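Local coordinates for AP endonuclease, family 2 (Brucella melitensis biovar Abortus, PDB 3NGF), which probably interconverts hydroxypyruvate and tartronate semialdehyde as a manganese-binding isomerase of the hyi family, although it is named an AP endonuclease, at residues L148-L152 and I162-A168; A82-E88 and T128-F133; F67-P71 and N94-A98; P45-A50 and I97-Y101. All coordinates share one frame; numbering follows the deposited sequence.

In the fold
All four contacts belong to one TIM barrel and join the loops that leave the C-terminal ends of its strands to helices on its outer wall. Contact 1 is buried and lies beside the manganese; contact 2 is mostly buried but farther from the centre; the two touch where F129 and F133 meet the strand 146-149. Contacts 3 and 4 are partly buried neighbours that share I97 and A98 of the helix 88-104, and Y46 OH of contact 4 probably hydrogen-bonds N68 O. Chemistry follows position: metal coordination and a backbone bond in contact 1, an amide-to-carbonyl bond in contact 2, mainly apolar packing in contact 3, and aromatic packing with a tyrosine hydroxyl bond in contact 4.

Contact 1. Residues L148-L152 and I162-A168; sequences LVEPL and IVHQLEA. With MN (manganese (II) ion), chain C.
P151 lies against the start of the helix 165-175, where its ring meets both the amide of Q165 and the methyl of A168. P151 CG is 3.6 Å from A168 CB, while P151 CB approaches Q165 NE2 to 3.5 Å. The Q165 side chain crosses the proline at about a right angle, and a bend at chi2 (-65°) turns its amide back against the CB-CG edge of the ring. Water 2 then joins the two residues, donating to P151 O and accepting from Q165 NE2, whereas the buried Q165 OE1 has no polar partner. Next along the chain, L152 N donates to I162 O at 3.0 Å and 164°, in the carbonyl plane and on a lone pair. The same I162 O receives a CA-H contact from P151 CA at 3.3 Å. Nearer the strand, V149 CG2 packs on I162 CG2 at 3.7 Å, the two side chains crossing steeply.

E150 turns away from the helix, and its extended chain carries OE2 to the manganese at 2.2 Å. D185, Q211 and E247 supply the other protein ligands, and waters 1 and 3 also bind the ion. H164, at the N-cap position, is held through ND1 by D193. A metal-binding glutamate just beyond a strand, followed by a loop and helix, fits the beta-alpha-beta unit of a xylose isomerase-like TIM barrel with its active site at the C-terminal strand ends.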
loop_
_atom_site.group_PDB
_atom_site.type_symbol
_atom_site.label_atom_id
_atom_site.label_comp_id
_atom_site.label_asym_id
_atom_site.label_seq_id
_atom_site.Cartn_x
_atom_site.Cartn_y
_atom_site.Cartn_z
ATOM N N LEU A 148 -6.008 -0.868 5.523
ATOM C CA LEU A 148 -6.105 0.307 4.675
ATOM C C LEU A 148 -6.901 0.085 3.420
ATOM O O LEU A 148 -6.924 -1.016 2.851
ATOM C CB LEU A 148 -4.711 0.793 4.257
ATOM C CG LEU A 148 -3.713 1.114 5.359
ATOM C CD1 LEU A 148 -2.378 1.606 4.738
ATOM C CD2 LEU A 148 -4.295 2.102 6.382
ATOM N N VAL A 149 -7.506 1.185 2.968
ATOM C CA VAL A 149 -8.116 1.282 1.643
ATOM C C VAL A 149 -7.213 2.177 0.812
ATOM O O VAL A 149 -6.802 3.254 1.278
ATOM C CB VAL A 149 -9.571 1.868 1.709
ATOM C CG1 VAL A 149 -9.662 3.181 2.554
ATOM C CG2 VAL A 149 -10.163 2.091 0.269
ATOM N N GLU A 150 -6.905 1.738 -0.411
ATOM C CA GLU A 150 -6.032 2.499 -1.324
ATOM C C GLU A 150 -6.766 2.931 -2.584
ATOM O O GLU A 150 -7.030 2.096 -3.454
ATOM C CB GLU A 150 -4.834 1.686 -1.780
ATOM C CG GLU A 150 -3.787 2.548 -2.509
ATOM C CD GLU A 150 -2.694 1.777 -3.241
ATOM O OE1 GLU A 150 -2.675 0.536 -3.298
ATOM O OE2 GLU A 150 -1.817 2.469 -3.770
ATOM N N PRO A 151 -7.069 4.227 -2.698
ATOM C CA PRO A 151 -7.576 4.718 -4.000
ATOM C C PRO A 151 -6.546 4.486 -5.102
ATOM O O PRO A 151 -5.359 4.761 -4.912
ATOM C CB PRO A 151 -7.790 6.216 -3.746
ATOM C CG PRO A 151 -7.962 6.322 -2.267
ATOM C CD PRO A 151 -7.071 5.283 -1.680
ATOM N N LEU A 152 -7.014 3.998 -6.248
ATOM C CA LEU A 152 -6.161 3.768 -7.402
ATOM C C LEU A 152 -6.457 4.857 -8.453
ATOM O O LEU A 152 -6.841 5.986 -8.082
ATOM C CB LEU A 152 -6.316 2.333 -7.880
ATOM C CG LEU A 152 -6.008 1.269 -6.799
ATOM C CD1 LEU A 152 -6.134 -0.133 -7.377
ATOM C CD2 LEU A 152 -4.605 1.477 -6.151
ATOM N N ILE A 162 -12.612 2.253 -5.877
ATOM C CA ILE A 162 -12.288 3.517 -5.211
ATOM C C ILE A 162 -11.053 4.158 -5.852
ATOM O O ILE A 162 -9.974 3.549 -5.934
ATOM C CB ILE A 162 -12.121 3.327 -3.660
ATOM C CG1 ILE A 162 -11.764 4.643 -2.958
ATOM C CG2 ILE A 162 -11.102 2.246 -3.347
ATOM C CD1 ILE A 162 -12.796 5.692 -3.081
ATOM N N VAL A 163 -11.250 5.363 -6.386
ATOM C CA VAL A 163 -10.195 6.068 -7.138
ATOM C C VAL A 163 -10.050 7.548 -6.736
ATOM O O VAL A 163 -9.341 8.318 -7.418
ATOM C CB VAL A 163 -10.427 5.918 -8.679
ATOM C CG1 VAL A 163 -10.385 4.451 -9.089
ATOM C CG2 VAL A 163 -11.752 6.524 -9.124
ATOM N N HIS A 164 -10.719 7.975 -5.655
ATOM C CA HIS A 164 -10.596 9.360 -5.165
ATOM C C HIS A 164 -10.295 9.397 -3.677
ATOM O O HIS A 164 -10.900 8.641 -2.880
ATOM C CB HIS A 164 -11.843 10.184 -5.487
ATOM C CG HIS A 164 -12.030 10.435 -6.948
ATOM N ND1 HIS A 164 -11.298 11.381 -7.629
ATOM C CD2 HIS A 164 -12.860 9.873 -7.853
ATOM C CE1 HIS A 164 -11.654 11.377 -8.901
ATOM N NE2 HIS A 164 -12.601 10.471 -9.064
ATOM N N GLN A 165 -9.355 10.264 -3.297
ATOM C CA GLN A 165 -8.857 10.300 -1.899
ATOM C C GLN A 165 -9.874 10.722 -0.842
ATOM O O GLN A 165 -10.038 10.025 0.160
ATOM C CB GLN A 165 -7.601 11.185 -1.779
ATOM C CG GLN A 165 -6.451 10.778 -2.656
ATOM C CD GLN A 165 -5.869 9.413 -2.290
ATOM O OE1 GLN A 165 -5.866 9.012 -1.115
ATOM N NE2 GLN A 165 -5.339 8.717 -3.293
ATOM N N LEU A 166 -10.523 11.872 -1.013
ATOM C CA LEU A 166 -11.456 12.336 0.014
ATOM C C LEU A 166 -12.712 11.450 0.056
ATOM O O LEU A 166 -13.346 11.305 1.110
ATOM C CB LEU A 166 -11.812 13.814 -0.191
ATOM C CG LEU A 166 -10.669 14.821 -0.026
ATOM C CD1 LEU A 166 -11.226 16.229 -0.203
ATOM C CD2 LEU A 166 -10.010 14.689 1.324
ATOM N N GLU A 167 -13.061 10.838 -1.070
ATOM C CA GLU A 167 -14.164 9.876 -1.095
ATOM C C GLU A 167 -13.798 8.690 -0.194
ATOM O O GLU A 167 -14.648 8.170 0.542
ATOM C CB GLU A 167 -14.408 9.398 -2.512
ATOM C CG GLU A 167 -15.494 8.361 -2.638
ATOM C CD GLU A 167 -15.773 7.955 -4.077
ATOM O OE1 GLU A 167 -15.032 8.379 -5.005
ATOM O OE2 GLU A 167 -16.758 7.202 -4.273
ATOM N N ALA A 168 -12.535 8.269 -0.250
ATOM C CA ALA A 168 -12.068 7.156 0.589
ATOM C C ALA A 168 -12.087 7.552 2.068
ATOM O O ALA A 168 -12.456 6.742 2.937
ATOM C CB ALA A 168 -10.651 6.680 0.174
HETATM MN MN MN C . 0.081 1.899 -4.618
HETATM O O HOH W 1 -0.429 -0.339 -3.712
HETATM O O HOH W 2 -3.918 6.043 -2.988
HETATM O O HOH W 3 -0.733 1.042 -6.555
#

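Contact 2. Residues A82-E88 and T128-F133; sequences AAISGRE and TFIENF
N132 reaches from the helix 122-140 to the backbone of A82, its ND2 donating to A82 O at 2.8 Å and 168°. The acceptor lies in the amide plane of N132, but the donor stands above the carbonyl plane of A82. CG of N132 is turned away from its own carbonyl carbon (chi1 -80°), which directs the amide into the loop. Water 4 gives ND2 a second acceptor and donates to I84 O, linking the carbonyls of A82 and I84 through one amide nitrogen.

Packing is closest around this bond. F129 CA brings a CA-H to A82 O at 3.4 Å, and T128 CG2 sits at the same distance from that oxygen. The methyl of A82 meets the F133 ring at its edge, 3.9 Å from CE1, while A83 CB and F129 CB touch at 4.2 Å.

Toward S85 and E88 the contact loosens. S85 is exposed and meets T128 OG1 through carbon atoms; that hydroxyl is hydrogen-bonded to A124 O. E88 bends back at chi2 (93°), letting OE2 accept from G86 N at 3.2 Å within the type II turn from I84 to R87, while its CG rests beside N132 OD1. The loop thus lies over the helix 122-140 just before the helix 88-104, whose F91 touches A82 and N132, while F129 and F133 extend inward to the strand 146-149 and the helix 165-175.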
loop_
_atom_site.group_PDB
_atom_site.type_symbol
_atom_site.label_atom_id
_atom_site.label_comp_id
_atom_site.label_asym_id
_atom_site.label_seq_id
_atom_site.Cartn_x
_atom_site.Cartn_y
_atom_site.Cartn_z
ATOM N N ALA A 82 -13.270 -6.865 -1.356
ATOM C CA ALA A 82 -13.865 -6.182 -0.171
ATOM C C ALA A 82 -15.194 -5.489 -0.481
ATOM O O ALA A 82 -16.066 -5.438 0.382
ATOM C CB ALA A 82 -12.913 -5.184 0.471
ATOM N N ALA A 83 -15.370 -5.010 -1.716
ATOM C CA ALA A 83 -16.601 -4.289 -2.091
ATOM C C ALA A 83 -17.565 -5.106 -2.952
ATOM O O ALA A 83 -18.442 -4.527 -3.575
ATOM C CB ALA A 83 -16.258 -2.951 -2.814
ATOM N N ILE A 84 -17.410 -6.428 -3.002
ATOM C CA ILE A 84 -18.248 -7.258 -3.881
ATOM C C ILE A 84 -19.223 -8.104 -3.077
ATOM O O ILE A 84 -18.839 -9.088 -2.436
ATOM C CB ILE A 84 -17.390 -8.150 -4.800
ATOM C CG1 ILE A 84 -16.520 -7.271 -5.721
ATOM C CG2 ILE A 84 -18.259 -9.063 -5.642
ATOM C CD1 ILE A 84 -15.626 -8.056 -6.703
ATOM N N SER A 85 -20.498 -7.724 -3.122
ATOM C CA SER A 85 -21.532 -8.446 -2.390
ATOM C C SER A 85 -21.512 -9.921 -2.743
ATOM O O SER A 85 -21.356 -10.292 -3.916
ATOM C CB SER A 85 -22.911 -7.873 -2.693
ATOM O OG SER A 85 -23.904 -8.564 -1.949
ATOM N N GLY A 86 -21.658 -10.761 -1.723
ATOM C CA GLY A 86 -21.676 -12.208 -1.913
ATOM C C GLY A 86 -20.362 -12.924 -1.683
ATOM O O GLY A 86 -20.361 -14.151 -1.566
ATOM N N ARG A 87 -19.249 -12.174 -1.610
ATOM C CA ARG A 87 -17.938 -12.757 -1.372
ATOM C C ARG A 87 -17.434 -12.531 0.060
ATOM O O ARG A 87 -16.251 -12.617 0.327
ATOM C CB ARG A 87 -16.958 -12.230 -2.421
ATOM C CG ARG A 87 -17.426 -12.658 -3.814
ATOM C CD ARG A 87 -16.471 -12.280 -4.885
ATOM N NE ARG A 87 -15.220 -13.029 -4.836
ATOM C CZ ARG A 87 -14.276 -12.901 -5.760
ATOM N NH1 ARG A 87 -14.477 -12.086 -6.796
ATOM N NH2 ARG A 87 -13.138 -13.585 -5.654
ATOM N N GLU A 88 -18.357 -12.297 0.984
ATOM C CA GLU A 88 -17.994 -11.925 2.335
ATOM C C GLU A 88 -17.277 -13.036 3.106
ATOM O O GLU A 88 -16.281 -12.758 3.779
ATOM C CB GLU A 88 -19.215 -11.426 3.121
ATOM C CG GLU A 88 -19.848 -10.181 2.548
ATOM C CD GLU A 88 -20.998 -10.471 1.565
ATOM O OE1 GLU A 88 -21.217 -11.643 1.170
ATOM O OE2 GLU A 88 -21.694 -9.497 1.200
ATOM N N THR A 128 -21.158 -3.410 1.360
ATOM C CA THR A 128 -20.334 -4.615 1.530
ATOM C C THR A 128 -18.923 -4.230 1.971
ATOM O O THR A 128 -18.338 -4.881 2.848
ATOM C CB THR A 128 -20.341 -5.457 0.241
ATOM O OG1 THR A 128 -21.666 -5.993 0.028
ATOM C CG2 THR A 128 -19.301 -6.574 0.325
ATOM N N PHE A 129 -18.399 -3.155 1.383
ATOM C CA PHE A 129 -17.117 -2.569 1.814
ATOM C C PHE A 129 -17.110 -2.294 3.315
ATOM O O PHE A 129 -16.181 -2.697 4.017
ATOM C CB PHE A 129 -16.837 -1.275 1.030
ATOM C CG PHE A 129 -15.589 -0.531 1.476
ATOM C CD1 PHE A 129 -14.391 -0.704 0.808
ATOM C CD2 PHE A 129 -15.623 0.371 2.520
ATOM C CE1 PHE A 129 -13.252 -0.012 1.183
ATOM C CE2 PHE A 129 -14.449 1.066 2.894
ATOM C CZ PHE A 129 -13.282 0.852 2.221
ATOM N N ILE A 130 -18.157 -1.629 3.807
ATOM C CA ILE A 130 -18.263 -1.265 5.230
ATOM C C ILE A 130 -18.279 -2.519 6.107
ATOM O O ILE A 130 -17.542 -2.625 7.098
ATOM C CB ILE A 130 -19.507 -0.346 5.479
ATOM C CG1 ILE A 130 -19.262 1.025 4.844
ATOM C CG2 ILE A 130 -19.800 -0.195 6.968
ATOM C CD1 ILE A 130 -20.465 1.887 4.681
ATOM N N GLU A 131 -19.088 -3.508 5.729
ATOM C CA GLU A 131 -19.158 -4.716 6.519
ATOM C C GLU A 131 -17.821 -5.417 6.562
ATOM O O GLU A 131 -17.416 -5.901 7.633
ATOM C CB GLU A 131 -20.192 -5.699 5.980
ATOM C CG GLU A 131 -21.630 -5.202 6.112
ATOM C CD GLU A 131 -22.041 -4.705 7.500
ATOM O OE1 GLU A 131 -21.535 -5.172 8.548
ATOM O OE2 GLU A 131 -22.944 -3.829 7.541
ATOM N N ASN A 132 -17.162 -5.510 5.407
ATOM C CA ASN A 132 -15.893 -6.243 5.318
ATOM C C ASN A 132 -14.744 -5.556 6.070
ATOM O O ASN A 132 -13.938 -6.198 6.784
ATOM C CB ASN A 132 -15.515 -6.528 3.849
ATOM C CG ASN A 132 -16.270 -7.737 3.269
ATOM O OD1 ASN A 132 -16.611 -8.699 3.994
ATOM N ND2 ASN A 132 -16.525 -7.703 1.957
ATOM N N PHE A 133 -14.679 -4.241 5.915
ATOM C CA PHE A 133 -13.686 -3.421 6.623
ATOM C C PHE A 133 -13.938 -3.435 8.118
ATOM O O PHE A 133 -13.005 -3.488 8.894
ATOM C CB PHE A 133 -13.621 -1.994 6.034
ATOM C CG PHE A 133 -12.536 -1.848 4.983
ATOM C CD1 PHE A 133 -12.627 -2.487 3.747
ATOM C CD2 PHE A 133 -11.393 -1.141 5.267
ATOM C CE1 PHE A 133 -11.601 -2.398 2.810
ATOM C CE2 PHE A 133 -10.382 -1.028 4.345
ATOM C CZ PHE A 133 -10.470 -1.664 3.118
HETATM O O HOH W 4 -17.153 -9.394 -0.208
#

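Contact 3. Residues F67-P71 and N94-A98; sequences FNMPP and NVDIA
P70 and N94 slide past each other in opposite directions, the proline ring lying along the asparagine side chain. P70 CB comes within 3.6 Å of N94 CG, and P70 CD rests 3.5 Å from N94 O, an oxygen already used by A98 N in the helix. CG of N94 stands beside its backbone N (chi1 -77°), a rotation that lays the amide along the ring. Water 5 bridges the pair, donating to P70 O and accepting a weak bond from N94 ND2.

M69 makes the deeper half of the contact. Its chain is extended beyond CG, with both outer torsions near 180°, and it runs beside V95 pointing the same way. M69 CG packs on A98 CB at 3.8 Å; farther out, M69 SD meets V95 CG2 at 4.0 Å. P70 CD also approaches the A98 methyl, which therefore meets both residues of the loop. On the more exposed flank, I97 sends CG2, the branch anti to its backbone N, to P70 CG at 4.2 Å.

F67 takes a less common rotamer, its CG lying between the backbone N and the carbonyl carbon (chi1 60°). This swings the ring toward the helix, where its edge approaches A98 O, 3.9 Å from CZ. The contact is thus chiefly apolar, fitting the end of the strand 63-68 to the helix 88-104. Around it, F67 and M69 reach L110 of the strand 109-111, M69 continues to L140 of the helix 122-140, and Y46, from the loop after the strand 39-41, touches both F67 and P70.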
loop_
_atom_site.group_PDB
_atom_site.type_symbol
_atom_site.label_atom_id
_atom_site.label_comp_id
_atom_site.label_asym_id
_atom_site.label_seq_id
_atom_site.Cartn_x
_atom_site.Cartn_y
_atom_site.Cartn_z
ATOM N N PHE A 67 1.768 -5.145 3.355
ATOM C CA PHE A 67 1.428 -6.000 2.220
ATOM C C PHE A 67 -0.096 -6.104 2.090
ATOM O O PHE A 67 -0.849 -5.506 2.884
ATOM C CB PHE A 67 2.120 -7.373 2.253
ATOM C CG PHE A 67 1.793 -8.210 3.473
ATOM C CD1 PHE A 67 0.715 -9.109 3.436
ATOM C CD2 PHE A 67 2.533 -8.078 4.641
ATOM C CE1 PHE A 67 0.396 -9.901 4.559
ATOM C CE2 PHE A 67 2.254 -8.848 5.743
ATOM C CZ PHE A 67 1.186 -9.760 5.713
ATOM N N ASN A 68 -0.541 -6.746 1.023
ATOM C CA ASN A 68 -1.979 -6.819 0.735
ATOM C C ASN A 68 -2.583 -8.115 1.212
ATOM O O ASN A 68 -1.936 -9.168 1.200
ATOM C CB ASN A 68 -2.248 -6.720 -0.762
ATOM C CG ASN A 68 -1.794 -5.434 -1.374
ATOM O OD1 ASN A 68 -1.255 -4.565 -0.707
ATOM N ND2 ASN A 68 -2.015 -5.302 -2.696
ATOM N N MET A 69 -3.860 -8.058 1.572
ATOM C CA MET A 69 -4.634 -9.273 1.784
ATOM C C MET A 69 -4.816 -10.032 0.445
ATOM O O MET A 69 -4.662 -9.442 -0.630
ATOM C CB MET A 69 -5.988 -8.917 2.403
ATOM C CG MET A 69 -5.882 -8.147 3.715
ATOM S SD MET A 69 -7.477 -7.997 4.496
ATOM C CE MET A 69 -7.027 -7.340 6.116
ATOM N N PRO A 70 -5.150 -11.331 0.498
ATOM C CA PRO A 70 -5.326 -12.085 -0.756
ATOM C C PRO A 70 -6.334 -11.372 -1.681
ATOM O O PRO A 70 -7.373 -10.879 -1.208
ATOM C CB PRO A 70 -5.850 -13.437 -0.280
ATOM C CG PRO A 70 -5.334 -13.583 1.106
ATOM C CD PRO A 70 -5.262 -12.198 1.685
ATOM N N PRO A 71 -6.034 -11.299 -2.979
ATOM C CA PRO A 71 -6.859 -10.519 -3.914
ATOM C C PRO A 71 -7.970 -11.284 -4.655
ATOM O O PRO A 71 -8.726 -10.675 -5.421
ATOM C CB PRO A 71 -5.823 -10.076 -4.923
ATOM C CG PRO A 71 -4.936 -11.235 -5.023
ATOM C CD PRO A 71 -4.824 -11.803 -3.642
ATOM N N ASN A 94 -9.972 -14.854 4.029
ATOM C CA ASN A 94 -8.711 -14.236 3.566
ATOM C C ASN A 94 -8.078 -13.334 4.622
ATOM O O ASN A 94 -6.845 -13.151 4.668
ATOM C CB ASN A 94 -8.972 -13.473 2.266
ATOM C CG ASN A 94 -9.099 -14.401 1.050
ATOM O OD1 ASN A 94 -8.690 -15.562 1.086
ATOM N ND2 ASN A 94 -9.615 -13.856 -0.060
ATOM N N VAL A 95 -8.889 -12.781 5.515
ATOM C CA VAL A 95 -8.346 -12.025 6.631
ATOM C C VAL A 95 -7.504 -12.899 7.553
ATOM O O VAL A 95 -6.453 -12.455 8.020
ATOM C CB VAL A 95 -9.443 -11.294 7.437
ATOM C CG1 VAL A 95 -8.839 -10.614 8.726
ATOM C CG2 VAL A 95 -10.107 -10.271 6.557
ATOM N N ASP A 96 -7.971 -14.122 7.813
ATOM C CA ASP A 96 -7.231 -15.086 8.635
ATOM C C ASP A 96 -5.850 -15.366 8.050
ATOM O O ASP A 96 -4.850 -15.393 8.774
ATOM C CB ASP A 96 -8.002 -16.408 8.764
ATOM C CG ASP A 96 -9.256 -16.280 9.616
ATOM O OD1 ASP A 96 -9.241 -15.504 10.584
ATOM O OD2 ASP A 96 -10.264 -16.963 9.321
ATOM N N ILE A 97 -5.818 -15.568 6.737
ATOM C CA ILE A 97 -4.611 -15.874 6.006
ATOM C C ILE A 97 -3.657 -14.685 6.077
ATOM O O ILE A 97 -2.486 -14.849 6.417
ATOM C CB ILE A 97 -4.922 -16.204 4.523
ATOM C CG1 ILE A 97 -5.721 -17.513 4.406
ATOM C CG2 ILE A 97 -3.622 -16.342 3.714
ATOM C CD1 ILE A 97 -6.127 -17.849 2.964
ATOM N N ALA A 98 -4.176 -13.485 5.795
ATOM C CA ALA A 98 -3.375 -12.250 5.926
ATOM C C ALA A 98 -2.810 -12.038 7.350
ATOM O O ALA A 98 -1.645 -11.673 7.501
ATOM C CB ALA A 98 -4.206 -11.039 5.494
HETATM O O HOH W 5 -9.503 -10.584 0.358
#

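Contact 4. Residues P45-A50 and I97-Y101; sequences PYDFDA and IALHY
Y101 projects from the helix 88-104 into the loop after the strand 39-41, joining a loop of the TIM barrel to a helix of its outer wall. From CB, the side chain turns so that CG lies opposite its carbonyl carbon (chi1 -81°), and CG comes near both P45 CG and Y46 CE1. CD2 meets P45 CG at 3.6 Å, and A50 CB lies over one face in a CH-pi contact, 4.1 Å from the ring centroid. Over the opposite face stands the edge of Y46, a T-shaped pair with planes at 77°; CD1 and CE1 of Y101 both meet this edge, CE1 at 3.6 Å from CD1 of Y46. At CE2 the neighbours become the carbonyl oxygens of P45 and F48, and CZ also lies close to F48 O.

Y46 is itself steadied at its far end, where its OH bonds N68 O and packs on A98 CB, while I97 CG2 touches its CD1. Beside the entry to the helix 50-59, capped by D49, water 6 links D49 OD1 to H100 NE2, and water 7 accepts from A50 N and gives a weak bond to Y101 OH. At its tip, Y101 OH donates to F48 O at 2.6 Å, approaching at a C=O...O angle of 161°.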
loop_
_atom_site.group_PDB
_atom_site.type_symbol
_atom_site.label_atom_id
_atom_site.label_comp_id
_atom_site.label_asym_id
_atom_site.label_seq_id
_atom_site.Cartn_x
_atom_site.Cartn_y
_atom_site.Cartn_z
ATOM N N PRO A 45 2.587 -12.069 -0.260
ATOM C CA PRO A 45 3.558 -13.069 0.201
ATOM C C PRO A 45 3.084 -14.523 0.085
ATOM O O PRO A 45 3.823 -15.441 0.464
ATOM C CB PRO A 45 3.698 -12.722 1.669
ATOM C CG PRO A 45 2.343 -12.248 2.041
ATOM C CD PRO A 45 1.806 -11.512 0.855
ATOM N N TYR A 46 1.880 -14.743 -0.442
ATOM C CA TYR A 46 1.151 -15.987 -0.196
ATOM C C TYR A 46 1.702 -17.195 -0.946
ATOM O O TYR A 46 1.356 -18.331 -0.591
ATOM C CB TYR A 46 -0.362 -15.800 -0.440
ATOM C CG TYR A 46 -0.883 -14.632 0.368
ATOM C CD1 TYR A 46 -0.899 -14.684 1.751
ATOM C CD2 TYR A 46 -1.269 -13.451 -0.236
ATOM C CE1 TYR A 46 -1.302 -13.637 2.500
ATOM C CE2 TYR A 46 -1.686 -12.387 0.513
ATOM C CZ TYR A 46 -1.683 -12.465 1.886
ATOM O OH TYR A 46 -2.091 -11.397 2.662
ATOM N N ASP A 47 2.544 -16.967 -1.968
ATOM C CA ASP A 47 3.202 -18.075 -2.681
ATOM C C ASP A 47 4.508 -18.510 -2.009
ATOM O O ASP A 47 5.185 -19.417 -2.515
ATOM C CB ASP A 47 3.439 -17.741 -4.166
ATOM C CG ASP A 47 3.555 -19.008 -5.063
ATOM O OD1 ASP A 47 2.765 -19.989 -4.903
ATOM O OD2 ASP A 47 4.441 -19.012 -5.955
ATOM N N PHE A 48 4.834 -17.896 -0.870
ATOM C CA PHE A 48 6.014 -18.238 -0.067
ATOM C C PHE A 48 5.634 -18.579 1.376
ATOM O O PHE A 48 4.615 -18.098 1.889
ATOM C CB PHE A 48 7.027 -17.074 -0.120
ATOM C CG PHE A 48 7.495 -16.728 -1.516
ATOM C CD1 PHE A 48 6.785 -15.819 -2.310
ATOM C CD2 PHE A 48 8.657 -17.306 -2.039
ATOM C CE1 PHE A 48 7.220 -15.509 -3.596
ATOM C CE2 PHE A 48 9.105 -17.009 -3.305
ATOM C CZ PHE A 48 8.394 -16.112 -4.107
ATOM N N ASP A 49 6.438 -19.430 2.019
ATOM C CA ASP A 49 6.302 -19.802 3.441
ATOM C C ASP A 49 6.537 -18.543 4.305
ATOM O O ASP A 49 7.555 -17.862 4.171
ATOM C CB ASP A 49 7.311 -20.913 3.785
ATOM C CG ASP A 49 7.328 -21.335 5.282
ATOM O OD1 ASP A 49 6.450 -20.946 6.098
ATOM O OD2 ASP A 49 8.240 -22.108 5.644
ATOM N N ALA A 50 5.588 -18.246 5.194
ATOM C CA ALA A 50 5.745 -17.112 6.105
ATOM C C ALA A 50 7.056 -17.178 6.893
ATOM O O ALA A 50 7.679 -16.140 7.117
ATOM C CB ALA A 50 4.563 -17.006 7.075
ATOM N N ILE A 97 -5.818 -15.568 6.737
ATOM C CA ILE A 97 -4.611 -15.874 6.006
ATOM C C ILE A 97 -3.657 -14.685 6.077
ATOM O O ILE A 97 -2.486 -14.849 6.417
ATOM C CB ILE A 97 -4.922 -16.204 4.523
ATOM C CG1 ILE A 97 -5.721 -17.513 4.406
ATOM C CG2 ILE A 97 -3.622 -16.342 3.714
ATOM C CD1 ILE A 97 -6.127 -17.849 2.964
ATOM N N ALA A 98 -4.176 -13.485 5.795
ATOM C CA ALA A 98 -3.375 -12.250 5.926
ATOM C C ALA A 98 -2.810 -12.038 7.350
ATOM O O ALA A 98 -1.645 -11.673 7.501
ATOM C CB ALA A 98 -4.206 -11.039 5.494
ATOM N N LEU A 99 -3.631 -12.304 8.362
ATOM C CA LEU A 99 -3.251 -12.180 9.783
ATOM C C LEU A 99 -2.115 -13.137 10.130
ATOM O O LEU A 99 -1.150 -12.722 10.793
ATOM C CB LEU A 99 -4.469 -12.377 10.715
ATOM C CG LEU A 99 -4.274 -12.240 12.233
ATOM C CD1 LEU A 99 -3.611 -10.904 12.601
ATOM C CD2 LEU A 99 -5.609 -12.429 13.003
ATOM N N HIS A 100 -2.207 -14.388 9.677
ATOM C CA HIS A 100 -1.124 -15.372 9.871
ATOM C C HIS A 100 0.215 -14.832 9.394
ATOM O O HIS A 100 1.200 -14.861 10.130
ATOM C CB HIS A 100 -1.423 -16.715 9.174
ATOM C CG HIS A 100 -0.240 -17.627 9.100
ATOM N ND1 HIS A 100 0.268 -18.282 10.207
ATOM C CD2 HIS A 100 0.561 -17.971 8.058
ATOM C CE1 HIS A 100 1.325 -18.991 9.845
ATOM N NE2 HIS A 100 1.519 -18.831 8.548
ATOM N N TYR A 101 0.236 -14.289 8.170
ATOM C CA TYR A 101 1.449 -13.692 7.651
ATOM C C TYR A 101 1.848 -12.414 8.381
ATOM O O TYR A 101 3.034 -12.197 8.655
ATOM C CB TYR A 101 1.309 -13.407 6.142
ATOM C CG TYR A 101 1.533 -14.601 5.271
ATOM C CD1 TYR A 101 0.543 -15.577 5.120
ATOM C CD2 TYR A 101 2.721 -14.762 4.567
ATOM C CE1 TYR A 101 0.741 -16.673 4.319
ATOM C CE2 TYR A 101 2.924 -15.850 3.756
ATOM C CZ TYR A 101 1.937 -16.809 3.634
ATOM O OH TYR A 101 2.152 -17.900 2.833
HETATM O O HOH W 6 3.726 -20.482 7.205
HETATM O O HOH W 7 3.016 -19.572 5.209
#